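Local coordinates for protein D-hydantoinase (Ralstonia pickettii, PDB 1NFG) that probably catalyses the stereospecific hydrolysis of the cyclic amide bond of D-hydantoin derivatives, using two zinc ions per subunit, at residues V89-Q94 with H122-D127; A116-Y121 with K448-R453; K166-A171 with E227-P232. One frame throughout, in Å; residues are numbered along the deposited sequence.

Contact 1 of 3, residues V89-Q94 with H122-D127; sequences VDFCQQ and HIIVLD
Phe-91 and His-122 face each other across two neighbouring parallel strands. The imidazole comes in over one face of the phenyl, with His-122 CD2 above the ring centre. The two planes are inclined by 34° and their centroids lie 4.5 Å apart, so the rings overlap obliquely without a true stack. His-122 CG is turned anti to its own carbonyl carbon (chi1 -66°), which swings the imidazole back along the sheet to Val-89. There Val-89 CG1 lies over one imidazole face, the two side chains crossing at about a right angle. The ring is fixed in rotation from both nitrogens, ND1 to Ser-146 OG and NE2 to Val-56 O. Further on, Ile-124 sends CD1 to Phe-91 CB (3.9 Å) and to Gln-93 NE2 (4.0 Å).

These residues line the interior of the TIM barrel: strands 85-93 and 118-124, with helix 100-111 between them, make one of its beta-alpha-beta units. Phe-91 packs against the zinc ligands His-57 and His-59. On the other face of the sheet Cys-92 SG meets Ile-123 CD1, and Cys-92 also touches Ala-103 and Trp-107 of the helix. Backbone bonds hold the register, among them His-122 N to Asp-90 O (2.9 Å) and Ile-124 N to Cys-92 O (2.8 Å).

Beyond the paired strands a side chain takes over the bridging. Gln-94, its chain extended past CG, lays its amide across the turn that follows Ile-124. Gln-94 OE1 accepts from Leu-126 N at 2.9 Å, nearly along the C=O axis, and more weakly from Asp-127 N. The other end of the amide, NE2, bonds to His-98 O. Leu-126 CD1 comes up to the carbonyl end, 3.6 Å from Gln-94 OE1.

Contact 2 of 3, residues A116-Y121 with K448-R453; sequences AIDYGY and KFLKRR
Phe-449 reaches over two tyrosines of strand 118-124. Its CE1 lies above one face of the Tyr-121 ring, toward the rim, 3.3 Å from Tyr-121 CD2, with the ring planes at 52°. Tyr-119 CE1 meets the phenyl at its edge, 3.5 Å from Phe-449 CD1, while the backbone CA of Phe-449 sits over the face of the Tyr-119 ring. Tyr-119 CG stands between its backbone N and carbonyl carbon (chi1 59°), folding the phenol under the 448-449 backbone.

A single backbone bridge sets this register: Tyr-119 N bonds to Lys-448 O (3.0 Å) and Leu-450 N to Tyr-119 O (2.7 Å). Asp-118 OD1 takes Lys-448 N from above the carboxylate plane, and that carboxylate is also paired with Arg-430 and Lys-379. At the far end Arg-452 NH2 gives a nearly straight bond to Tyr-121 O (2.8 Å), which lies in the guanidinium plane. One water accepts from Tyr-121 N and donates to Leu-450 O.

The C-terminal segment 448-453 runs along the margin of strand 118-124, whose tyrosines pack against helix 100-111, while Leu-450 and Arg-452 reach across to strand 85-93.

Contact 3 of 3, residues K166-A171 with E227-P232; sequences KTLDKA and EIVNAP
This is a small apolar contact in the outer helical layer of the TIM barrel, where the middle of helix 161-174 meets the C-terminal end of helix 212-229 and the turn that leaves it. Only 199 Å² is buried between the segments, and no hydrogen bond crosses.

Leu-168 and Val-229 carry the contact. Both valine methyls press on the leucine at its root: CG2 lies 3.8 Å from Leu-168 CB, while CG1, anti to the valine's own backbone N (chi1 174°), lies alongside the helix, 3.9 Å from Asp-169 N. The leucine's far end serves the residues after the turn, with Leu-168 CD1 4.3 Å from Ala-231 CB and 4.1 Å from Pro-232 O. Ala-231 brings its methyl to the helix backbone as well, 4.0 Å from Leu-168 O.

That Ala-231 follows Val-229 onto the same neighbour depends on how helix 212-229 stops. A Schellman motif closes it: Asn-230, the C-prime residue with positive phi (66°), turns the chain, and Ala-231 N bonds back to Ala-226 O and Asn-230 N to Glu-227 O. The turn sends the Asn-230 side chain away from helix 161-174 and brings the Ala-231 methyl toward it.

Asp-169 borders the contact with its carboxylate used elsewhere. OD1 pairs with Lys-173, and OD2 is hydrogen-bonded to Tyr-190 of the second subunit, whose side chain also packs on Val-229. Val-229 therefore belongs both to this patch and to the subunit interface.

Leu-165 of helix 161-174 adds to the cover over Val-229, and Val-172 of the same helix touches Ala-231. On the inner side Leu-168 and Ala-171 rest on Val-178 of strand 178-180, the strand that helix 161-174 leads into, while Pro-232 leads directly into strand 233-235, its parallel neighbour in the barrel.

Contacts 1 and 2 share strand 118-124 and touch directly, although their centres are 14 Å apart: Asp-90 N lies 3.1 Å from Gly-120 O, a probable hydrogen bond, and Val-89 CG1 packs on Arg-452 NE at 3.8 Å. They lie at different ends of this strand. Contact 1 occupies the end at the metal site, with the Phe-91 side chain about 5 Å from a zinc ion, while in contact 2 the Tyr-121 side chain stays about 14 Å from the metal. Contact 3 stands apart on the barrel's outside, its centre 18 Å from that of contact 1 and 25 Å from that of contact 2, away from the active site and bordering another subunit.

Contact 1 of 3, residues V89-Q94 with H122-D127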
loop_
_atom_site.group_PDB
_atom_site.type_symbol
_atom_site.label_atom_id
_atom_site.label_comp_id
_atom_site.label_asym_id
_atom_site.label_seq_id
_atom_site.Cartn_x
_atom_site.Cartn_y
_atom_site.Cartn_z
ATOM N N VAL A 89 24.640 6.885 -24.411
ATOM C CA VAL A 89 25.235 5.693 -23.829
ATOM C C VAL A 89 24.468 4.565 -24.486
ATOM O O VAL A 89 23.333 4.276 -24.125
ATOM C CB VAL A 89 25.089 5.659 -22.299
ATOM C CG1 VAL A 89 25.944 4.545 -21.724
ATOM C CG2 VAL A 89 25.535 6.989 -21.710
ATOM N N ASP A 90 25.090 3.965 -25.495
ATOM C CA ASP A 90 24.480 2.890 -26.260
ATOM C C ASP A 90 24.660 1.561 -25.546
ATOM O O ASP A 90 25.573 1.390 -24.726
ATOM C CB ASP A 90 25.120 2.821 -27.646
ATOM C CG ASP A 90 24.218 2.175 -28.679
ATOM O OD1 ASP A 90 23.175 2.763 -29.026
ATOM O OD2 ASP A 90 24.557 1.075 -29.151
ATOM N N PHE A 91 23.769 0.627 -25.856
ATOM C CA PHE A 91 23.826 -0.698 -25.264
ATOM C C PHE A 91 24.669 -1.621 -26.131
ATOM O O PHE A 91 24.227 -2.079 -27.186
ATOM C CB PHE A 91 22.410 -1.271 -25.098
ATOM C CG PHE A 91 21.703 -0.781 -23.867
ATOM C CD1 PHE A 91 22.057 -1.264 -22.613
ATOM C CD2 PHE A 91 20.713 0.197 -23.954
ATOM C CE1 PHE A 91 21.442 -0.782 -21.457
ATOM C CE2 PHE A 91 20.091 0.687 -22.809
ATOM C CZ PHE A 91 20.458 0.194 -21.557
ATOM N N CYS A 92 25.898 -1.864 -25.685
ATOM C CA CYS A 92 26.811 -2.751 -26.388
ATOM C C CYS A 92 26.287 -4.161 -26.136
ATOM O O CYS A 92 26.269 -4.633 -24.995
ATOM C CB CYS A 92 28.226 -2.595 -25.823
ATOM S SG CYS A 92 29.442 -3.770 -26.466
ATOM N N GLN A 93 25.864 -4.831 -27.203
ATOM C CA GLN A 93 25.292 -6.167 -27.078
ATOM C C GLN A 93 26.217 -7.352 -27.347
ATOM O O GLN A 93 26.804 -7.467 -28.422
ATOM C CB GLN A 93 24.066 -6.280 -27.986
ATOM C CG GLN A 93 23.235 -7.517 -27.712
ATOM C CD GLN A 93 21.962 -7.547 -28.523
ATOM O OE1 GLN A 93 21.996 -7.682 -29.745
ATOM N NE2 GLN A 93 20.827 -7.411 -27.846
ATOM N N GLN A 94 26.325 -8.242 -26.365
ATOM C CA GLN A 94 27.147 -9.441 -26.503
ATOM C C GLN A 94 26.481 -10.393 -27.489
ATOM O O GLN A 94 25.263 -10.375 -27.658
ATOM C CB GLN A 94 27.299 -10.145 -25.149
ATOM C CG GLN A 94 27.735 -11.600 -25.232
ATOM C CD GLN A 94 27.601 -12.323 -23.901
ATOM O OE1 GLN A 94 26.580 -12.206 -23.226
ATOM N NE2 GLN A 94 28.624 -13.083 -23.522
ATOM N N HIS A 122 26.982 0.595 -22.372
ATOM C CA HIS A 122 26.386 -0.197 -21.300
ATOM C C HIS A 122 26.705 -1.574 -21.862
ATOM O O HIS A 122 26.718 -1.750 -23.087
ATOM C CB HIS A 122 24.864 -0.089 -21.245
ATOM C CG HIS A 122 24.353 1.268 -20.895
ATOM N ND1 HIS A 122 24.657 1.891 -19.705
ATOM C CD2 HIS A 122 23.509 2.094 -21.555
ATOM C CE1 HIS A 122 24.018 3.045 -19.646
ATOM N NE2 HIS A 122 23.314 3.191 -20.756
ATOM N N ILE A 123 26.961 -2.554 -21.011
ATOM C CA ILE A 123 27.242 -3.872 -21.548
ATOM C C ILE A 123 26.085 -4.839 -21.288
ATOM O O ILE A 123 25.688 -5.052 -20.139
ATOM C CB ILE A 123 28.556 -4.448 -20.966
ATOM C CG1 ILE A 123 28.873 -5.786 -21.644
ATOM C CG2 ILE A 123 28.442 -4.594 -19.453
ATOM C CD1 ILE A 123 28.873 -5.717 -23.175
ATOM N N ILE A 124 25.531 -5.401 -22.362
ATOM C CA ILE A 124 24.442 -6.362 -22.237
ATOM C C ILE A 124 25.018 -7.763 -22.108
ATOM O O ILE A 124 25.806 -8.196 -22.946
ATOM C CB ILE A 124 23.526 -6.385 -23.466
ATOM C CG1 ILE A 124 22.740 -5.083 -23.573
ATOM C CG2 ILE A 124 22.574 -7.559 -23.362
ATOM C CD1 ILE A 124 21.708 -5.091 -24.673
ATOM N N VAL A 125 24.620 -8.468 -21.057
ATOM C CA VAL A 125 25.079 -9.828 -20.831
ATOM C C VAL A 125 23.923 -10.792 -21.105
ATOM O O VAL A 125 23.014 -10.921 -20.288
ATOM C CB VAL A 125 25.545 -10.012 -19.387
ATOM C CG1 VAL A 125 26.030 -11.432 -19.168
ATOM C CG2 VAL A 125 26.636 -9.018 -19.075
ATOM N N LEU A 126 23.946 -11.453 -22.258
ATOM C CA LEU A 126 22.894 -12.402 -22.596
ATOM C C LEU A 126 23.385 -13.855 -22.714
ATOM O O LEU A 126 22.636 -14.738 -23.134
ATOM C CB LEU A 126 22.182 -11.964 -23.880
ATOM C CG LEU A 126 23.014 -11.499 -25.075
ATOM C CD1 LEU A 126 23.866 -12.642 -25.619
ATOM C CD2 LEU A 126 22.071 -10.975 -26.145
ATOM N N ASP A 127 24.635 -14.099 -22.334
ATOM C CA ASP A 127 25.212 -15.439 -22.379
ATOM C C ASP A 127 26.181 -15.519 -21.206
ATOM O O ASP A 127 27.401 -15.522 -21.380
ATOM C CB ASP A 127 25.938 -15.667 -23.710
ATOM C CG ASP A 127 26.492 -17.078 -23.841
ATOM O OD1 ASP A 127 25.920 -18.003 -23.228
ATOM O OD2 ASP A 127 27.492 -17.268 -24.568
#

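Contact 2 of 3, residues A116-Y121 with K448-R453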
loop_
_atom_site.group_PDB
_atom_site.type_symbol
_atom_site.label_atom_id
_atom_site.label_comp_id
_atom_site.label_asym_id
_atom_site.label_seq_id
_atom_site.Cartn_x
_atom_site.Cartn_y
_atom_site.Cartn_z
ATOM N N ALA A 116 28.757 11.370 -34.470
ATOM C CA ALA A 116 28.699 12.826 -34.546
ATOM C C ALA A 116 28.852 13.430 -33.148
ATOM O O ALA A 116 29.323 14.561 -33.010
ATOM C CB ALA A 116 27.381 13.268 -35.160
ATOM N N ILE A 117 28.462 12.669 -32.123
ATOM C CA ILE A 117 28.530 13.124 -30.733
ATOM C C ILE A 117 29.237 12.095 -29.858
ATOM O O ILE A 117 29.483 10.969 -30.287
ATOM C CB ILE A 117 27.117 13.358 -30.150
ATOM C CG1 ILE A 117 26.389 12.009 -30.026
ATOM C CG2 ILE A 117 26.333 14.316 -31.048
ATOM C CD1 ILE A 117 24.960 12.079 -29.507
ATOM N N ASP A 118 29.550 12.490 -28.625
ATOM C CA ASP A 118 30.233 11.616 -27.677
ATOM C C ASP A 118 29.350 10.446 -27.250
ATOM O O ASP A 118 28.120 10.527 -27.314
ATOM C CB ASP A 118 30.706 12.435 -26.471
ATOM C CG ASP A 118 31.914 13.314 -26.805
ATOM O OD1 ASP A 118 32.181 13.508 -28.010
ATOM O OD2 ASP A 118 32.594 13.811 -25.878
ATOM N N TYR A 119 29.980 9.355 -26.823
ATOM C CA TYR A 119 29.238 8.157 -26.442
ATOM C C TYR A 119 29.962 7.267 -25.439
ATOM O O TYR A 119 31.194 7.243 -25.383
ATOM C CB TYR A 119 28.935 7.340 -27.698
ATOM C CG TYR A 119 30.188 6.926 -28.438
ATOM C CD1 TYR A 119 30.934 5.821 -28.026
ATOM C CD2 TYR A 119 30.685 7.699 -29.490
ATOM C CE1 TYR A 119 32.150 5.499 -28.637
ATOM C CE2 TYR A 119 31.900 7.388 -30.107
ATOM C CZ TYR A 119 32.626 6.291 -29.673
ATOM O OH TYR A 119 33.836 6.001 -30.263
ATOM N N GLY A 120 29.170 6.542 -24.651
ATOM C CA GLY A 120 29.695 5.614 -23.663
ATOM C C GLY A 120 28.992 4.295 -23.935
ATOM O O GLY A 120 28.143 4.243 -24.831
ATOM N N TYR A 121 29.323 3.234 -23.202
ATOM C CA TYR A 121 28.662 1.946 -23.438
ATOM C C TYR A 121 28.089 1.304 -22.190
ATOM O O TYR A 121 28.638 1.438 -21.099
ATOM C CB TYR A 121 29.616 0.883 -24.014
ATOM C CG TYR A 121 30.350 1.179 -25.305
ATOM C CD1 TYR A 121 29.754 1.900 -26.341
ATOM C CD2 TYR A 121 31.639 0.674 -25.506
ATOM C CE1 TYR A 121 30.430 2.112 -27.547
ATOM C CE2 TYR A 121 32.320 0.876 -26.704
ATOM C CZ TYR A 121 31.717 1.596 -27.717
ATOM O OH TYR A 121 32.410 1.815 -28.887
ATOM N N LYS A 448 33.559 11.159 -29.453
ATOM C CA LYS A 448 34.571 10.361 -28.781
ATOM C C LYS A 448 33.959 9.481 -27.698
ATOM O O LYS A 448 32.920 9.805 -27.121
ATOM C CB LYS A 448 35.646 11.262 -28.166
ATOM C CG LYS A 448 36.383 12.132 -29.176
ATOM C CD LYS A 448 36.835 11.314 -30.393
ATOM C CE LYS A 448 37.535 12.163 -31.458
ATOM N NZ LYS A 448 38.927 12.498 -31.051
ATOM N N PHE A 449 34.609 8.357 -27.431
ATOM C CA PHE A 449 34.147 7.429 -26.412
ATOM C C PHE A 449 34.407 8.021 -25.021
ATOM O O PHE A 449 35.371 8.768 -24.824
ATOM C CB PHE A 449 34.878 6.092 -26.561
ATOM C CG PHE A 449 34.549 5.103 -25.488
ATOM C CD1 PHE A 449 33.361 4.379 -25.532
ATOM C CD2 PHE A 449 35.411 4.922 -24.409
ATOM C CE1 PHE A 449 33.038 3.492 -24.515
ATOM C CE2 PHE A 449 35.099 4.038 -23.387
ATOM C CZ PHE A 449 33.911 3.319 -23.437
ATOM N N LEU A 450 33.550 7.680 -24.061
ATOM C CA LEU A 450 33.684 8.183 -22.700
ATOM C C LEU A 450 33.887 7.078 -21.684
ATOM O O LEU A 450 33.033 6.203 -21.534
ATOM C CB LEU A 450 32.435 8.967 -22.310
ATOM C CG LEU A 450 32.191 10.295 -23.017
ATOM C CD1 LEU A 450 30.723 10.668 -22.943
ATOM C CD2 LEU A 450 33.061 11.360 -22.372
ATOM N N LYS A 451 35.019 7.101 -20.994
ATOM C CA LYS A 451 35.262 6.108 -19.959
ATOM C C LYS A 451 34.465 6.637 -18.779
ATOM O O LYS A 451 34.866 7.605 -18.130
ATOM C CB LYS A 451 36.745 6.031 -19.594
ATOM C CG LYS A 451 37.619 5.398 -20.664
ATOM C CD LYS A 451 39.093 5.359 -20.244
ATOM C CE LYS A 451 39.301 4.584 -18.947
ATOM N NZ LYS A 451 40.721 4.628 -18.484
ATOM N N ARG A 452 33.321 6.014 -18.519
ATOM C CA ARG A 452 32.453 6.440 -17.428
ATOM C C ARG A 452 32.948 5.947 -16.075
ATOM O O ARG A 452 33.630 4.929 -15.980
ATOM C CB ARG A 452 31.017 5.988 -17.725
ATOM C CG ARG A 452 30.543 6.531 -19.066
ATOM C CD ARG A 452 29.151 6.112 -19.481
ATOM N NE ARG A 452 28.977 4.665 -19.515
ATOM C CZ ARG A 452 28.596 3.942 -18.467
ATOM N NH1 ARG A 452 28.349 4.546 -17.315
ATOM N NH2 ARG A 452 28.470 2.623 -18.566
ATOM N N ARG A 453 32.611 6.698 -15.034
ATOM C CA ARG A 453 33.032 6.396 -13.675
ATOM C C ARG A 453 32.215 5.283 -13.028
ATOM O O ARG A 453 31.105 4.985 -13.458
ATOM C CB ARG A 453 32.952 7.669 -12.839
ATOM C CG ARG A 453 34.079 7.829 -11.841
ATOM C CD ARG A 453 34.036 9.194 -11.171
ATOM N NE ARG A 453 33.992 10.270 -12.155
ATOM C CZ ARG A 453 32.970 11.108 -12.302
ATOM N NH1 ARG A 453 31.901 10.999 -11.520
ATOM N NH2 ARG A 453 33.005 12.048 -13.243
HETATM O O HOH W 1 31.248 4.078 -21.564
#

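Contact 3 of 3, residues K166-A171 with E227-P232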
loop_
_atom_site.group_PDB
_atom_site.type_symbol
_atom_site.label_atom_id
_atom_site.label_comp_id
_atom_site.label_asym_id
_atom_site.label_seq_id
_atom_site.Cartn_x
_atom_site.Cartn_y
_atom_site.Cartn_z
ATOM N N LYS A 166 24.036 -13.289 -9.981
ATOM C CA LYS A 166 25.477 -13.323 -10.205
ATOM C C LYS A 166 25.942 -11.973 -10.722
ATOM O O LYS A 166 27.012 -11.487 -10.342
ATOM C CB LYS A 166 25.851 -14.433 -11.198
ATOM C CG LYS A 166 25.981 -15.793 -10.532
ATOM C CD LYS A 166 26.505 -16.881 -11.461
ATOM C CE LYS A 166 25.443 -17.391 -12.418
ATOM N NZ LYS A 166 25.863 -18.681 -13.035
ATOM N N THR A 167 25.126 -11.370 -11.586
ATOM C CA THR A 167 25.431 -10.059 -12.145
ATOM C C THR A 167 25.364 -9.011 -11.033
ATOM O O THR A 167 26.256 -8.173 -10.917
ATOM C CB THR A 167 24.437 -9.679 -13.250
ATOM O OG1 THR A 167 24.468 -10.672 -14.278
ATOM C CG2 THR A 167 24.798 -8.337 -13.858
ATOM N N LEU A 168 24.312 -9.060 -10.216
ATOM C CA LEU A 168 24.172 -8.107 -9.116
ATOM C C LEU A 168 25.388 -8.225 -8.210
ATOM O O LEU A 168 25.923 -7.224 -7.725
ATOM C CB LEU A 168 22.908 -8.382 -8.283
ATOM C CG LEU A 168 21.585 -7.622 -8.470
ATOM C CD1 LEU A 168 21.816 -6.311 -9.201
ATOM C CD2 LEU A 168 20.599 -8.473 -9.225
ATOM N N ASP A 169 25.832 -9.456 -7.995
ATOM C CA ASP A 169 26.975 -9.700 -7.131
ATOM C C ASP A 169 28.286 -9.138 -7.697
ATOM O O ASP A 169 29.079 -8.545 -6.963
ATOM C CB ASP A 169 27.099 -11.199 -6.859
ATOM C CG ASP A 169 28.152 -11.513 -5.826
ATOM O OD1 ASP A 169 29.342 -11.586 -6.200
ATOM O OD2 ASP A 169 27.793 -11.672 -4.640
ATOM N N LYS A 170 28.509 -9.321 -8.998
ATOM C CA LYS A 170 29.713 -8.810 -9.645
ATOM C C LYS A 170 29.719 -7.279 -9.655
ATOM O O LYS A 170 30.768 -6.650 -9.477
ATOM C CB LYS A 170 29.808 -9.326 -11.084
ATOM C CG LYS A 170 30.371 -10.732 -11.213
ATOM C CD LYS A 170 31.767 -10.818 -10.610
ATOM C CE LYS A 170 32.401 -12.176 -10.853
ATOM N NZ LYS A 170 33.667 -12.349 -10.084
ATOM N N ALA A 171 28.545 -6.688 -9.866
ATOM C CA ALA A 171 28.408 -5.236 -9.892
ATOM C C ALA A 171 28.791 -4.634 -8.539
ATOM O O ALA A 171 29.454 -3.597 -8.478
ATOM C CB ALA A 171 26.995 -4.859 -10.244
ATOM N N GLU A 227 17.636 -6.413 -3.517
ATOM C CA GLU A 227 17.570 -6.305 -2.066
ATOM C C GLU A 227 18.366 -7.418 -1.393
ATOM O O GLU A 227 19.091 -7.174 -0.422
ATOM C CB GLU A 227 16.117 -6.380 -1.585
ATOM C CG GLU A 227 15.931 -5.906 -0.152
ATOM C CD GLU A 227 14.495 -6.013 0.329
ATOM O OE1 GLU A 227 13.563 -5.914 -0.503
ATOM O OE2 GLU A 227 14.297 -6.179 1.551
ATOM N N ILE A 228 18.212 -8.642 -1.903
ATOM C CA ILE A 228 18.906 -9.818 -1.362
ATOM C C ILE A 228 20.417 -9.679 -1.489
ATOM O O ILE A 228 21.155 -9.919 -0.534
ATOM C CB ILE A 228 18.477 -11.119 -2.094
ATOM C CG1 ILE A 228 16.995 -11.398 -1.841
ATOM C CG2 ILE A 228 19.328 -12.292 -1.625
ATOM C CD1 ILE A 228 16.680 -11.723 -0.401
ATOM N N VAL A 229 20.878 -9.312 -2.677
ATOM C CA VAL A 229 22.304 -9.138 -2.896
ATOM C C VAL A 229 22.754 -7.865 -2.197
ATOM O O VAL A 229 23.933 -7.693 -1.898
ATOM C CB VAL A 229 22.636 -9.023 -4.397
ATOM C CG1 VAL A 229 24.103 -8.694 -4.583
ATOM C CG2 VAL A 229 22.295 -10.329 -5.100
ATOM N N ASN A 230 21.792 -6.988 -1.920
ATOM C CA ASN A 230 22.064 -5.708 -1.278
ATOM C C ASN A 230 22.899 -4.874 -2.246
ATOM O O ASN A 230 24.002 -4.427 -1.935
ATOM C CB ASN A 230 22.830 -5.903 0.026
ATOM C CG ASN A 230 23.055 -4.597 0.755
ATOM O OD1 ASN A 230 23.919 -4.506 1.626
ATOM N ND2 ASN A 230 22.272 -3.572 0.404
ATOM N N ALA A 231 22.340 -4.667 -3.427
ATOM C CA ALA A 231 23.014 -3.932 -4.473
ATOM C C ALA A 231 22.104 -2.915 -5.130
ATOM O O ALA A 231 20.881 -3.036 -5.092
ATOM C CB ALA A 231 23.511 -4.910 -5.525
ATOM N N PRO A 232 22.696 -1.883 -5.737
ATOM C CA PRO A 232 21.889 -0.867 -6.409
ATOM C C PRO A 232 21.437 -1.465 -7.733
ATOM O O PRO A 232 22.153 -2.273 -8.321
ATOM C CB PRO A 232 22.877 0.276 -6.605
ATOM C CG PRO A 232 24.184 -0.456 -6.795
ATOM C CD PRO A 232 24.119 -1.497 -5.711
#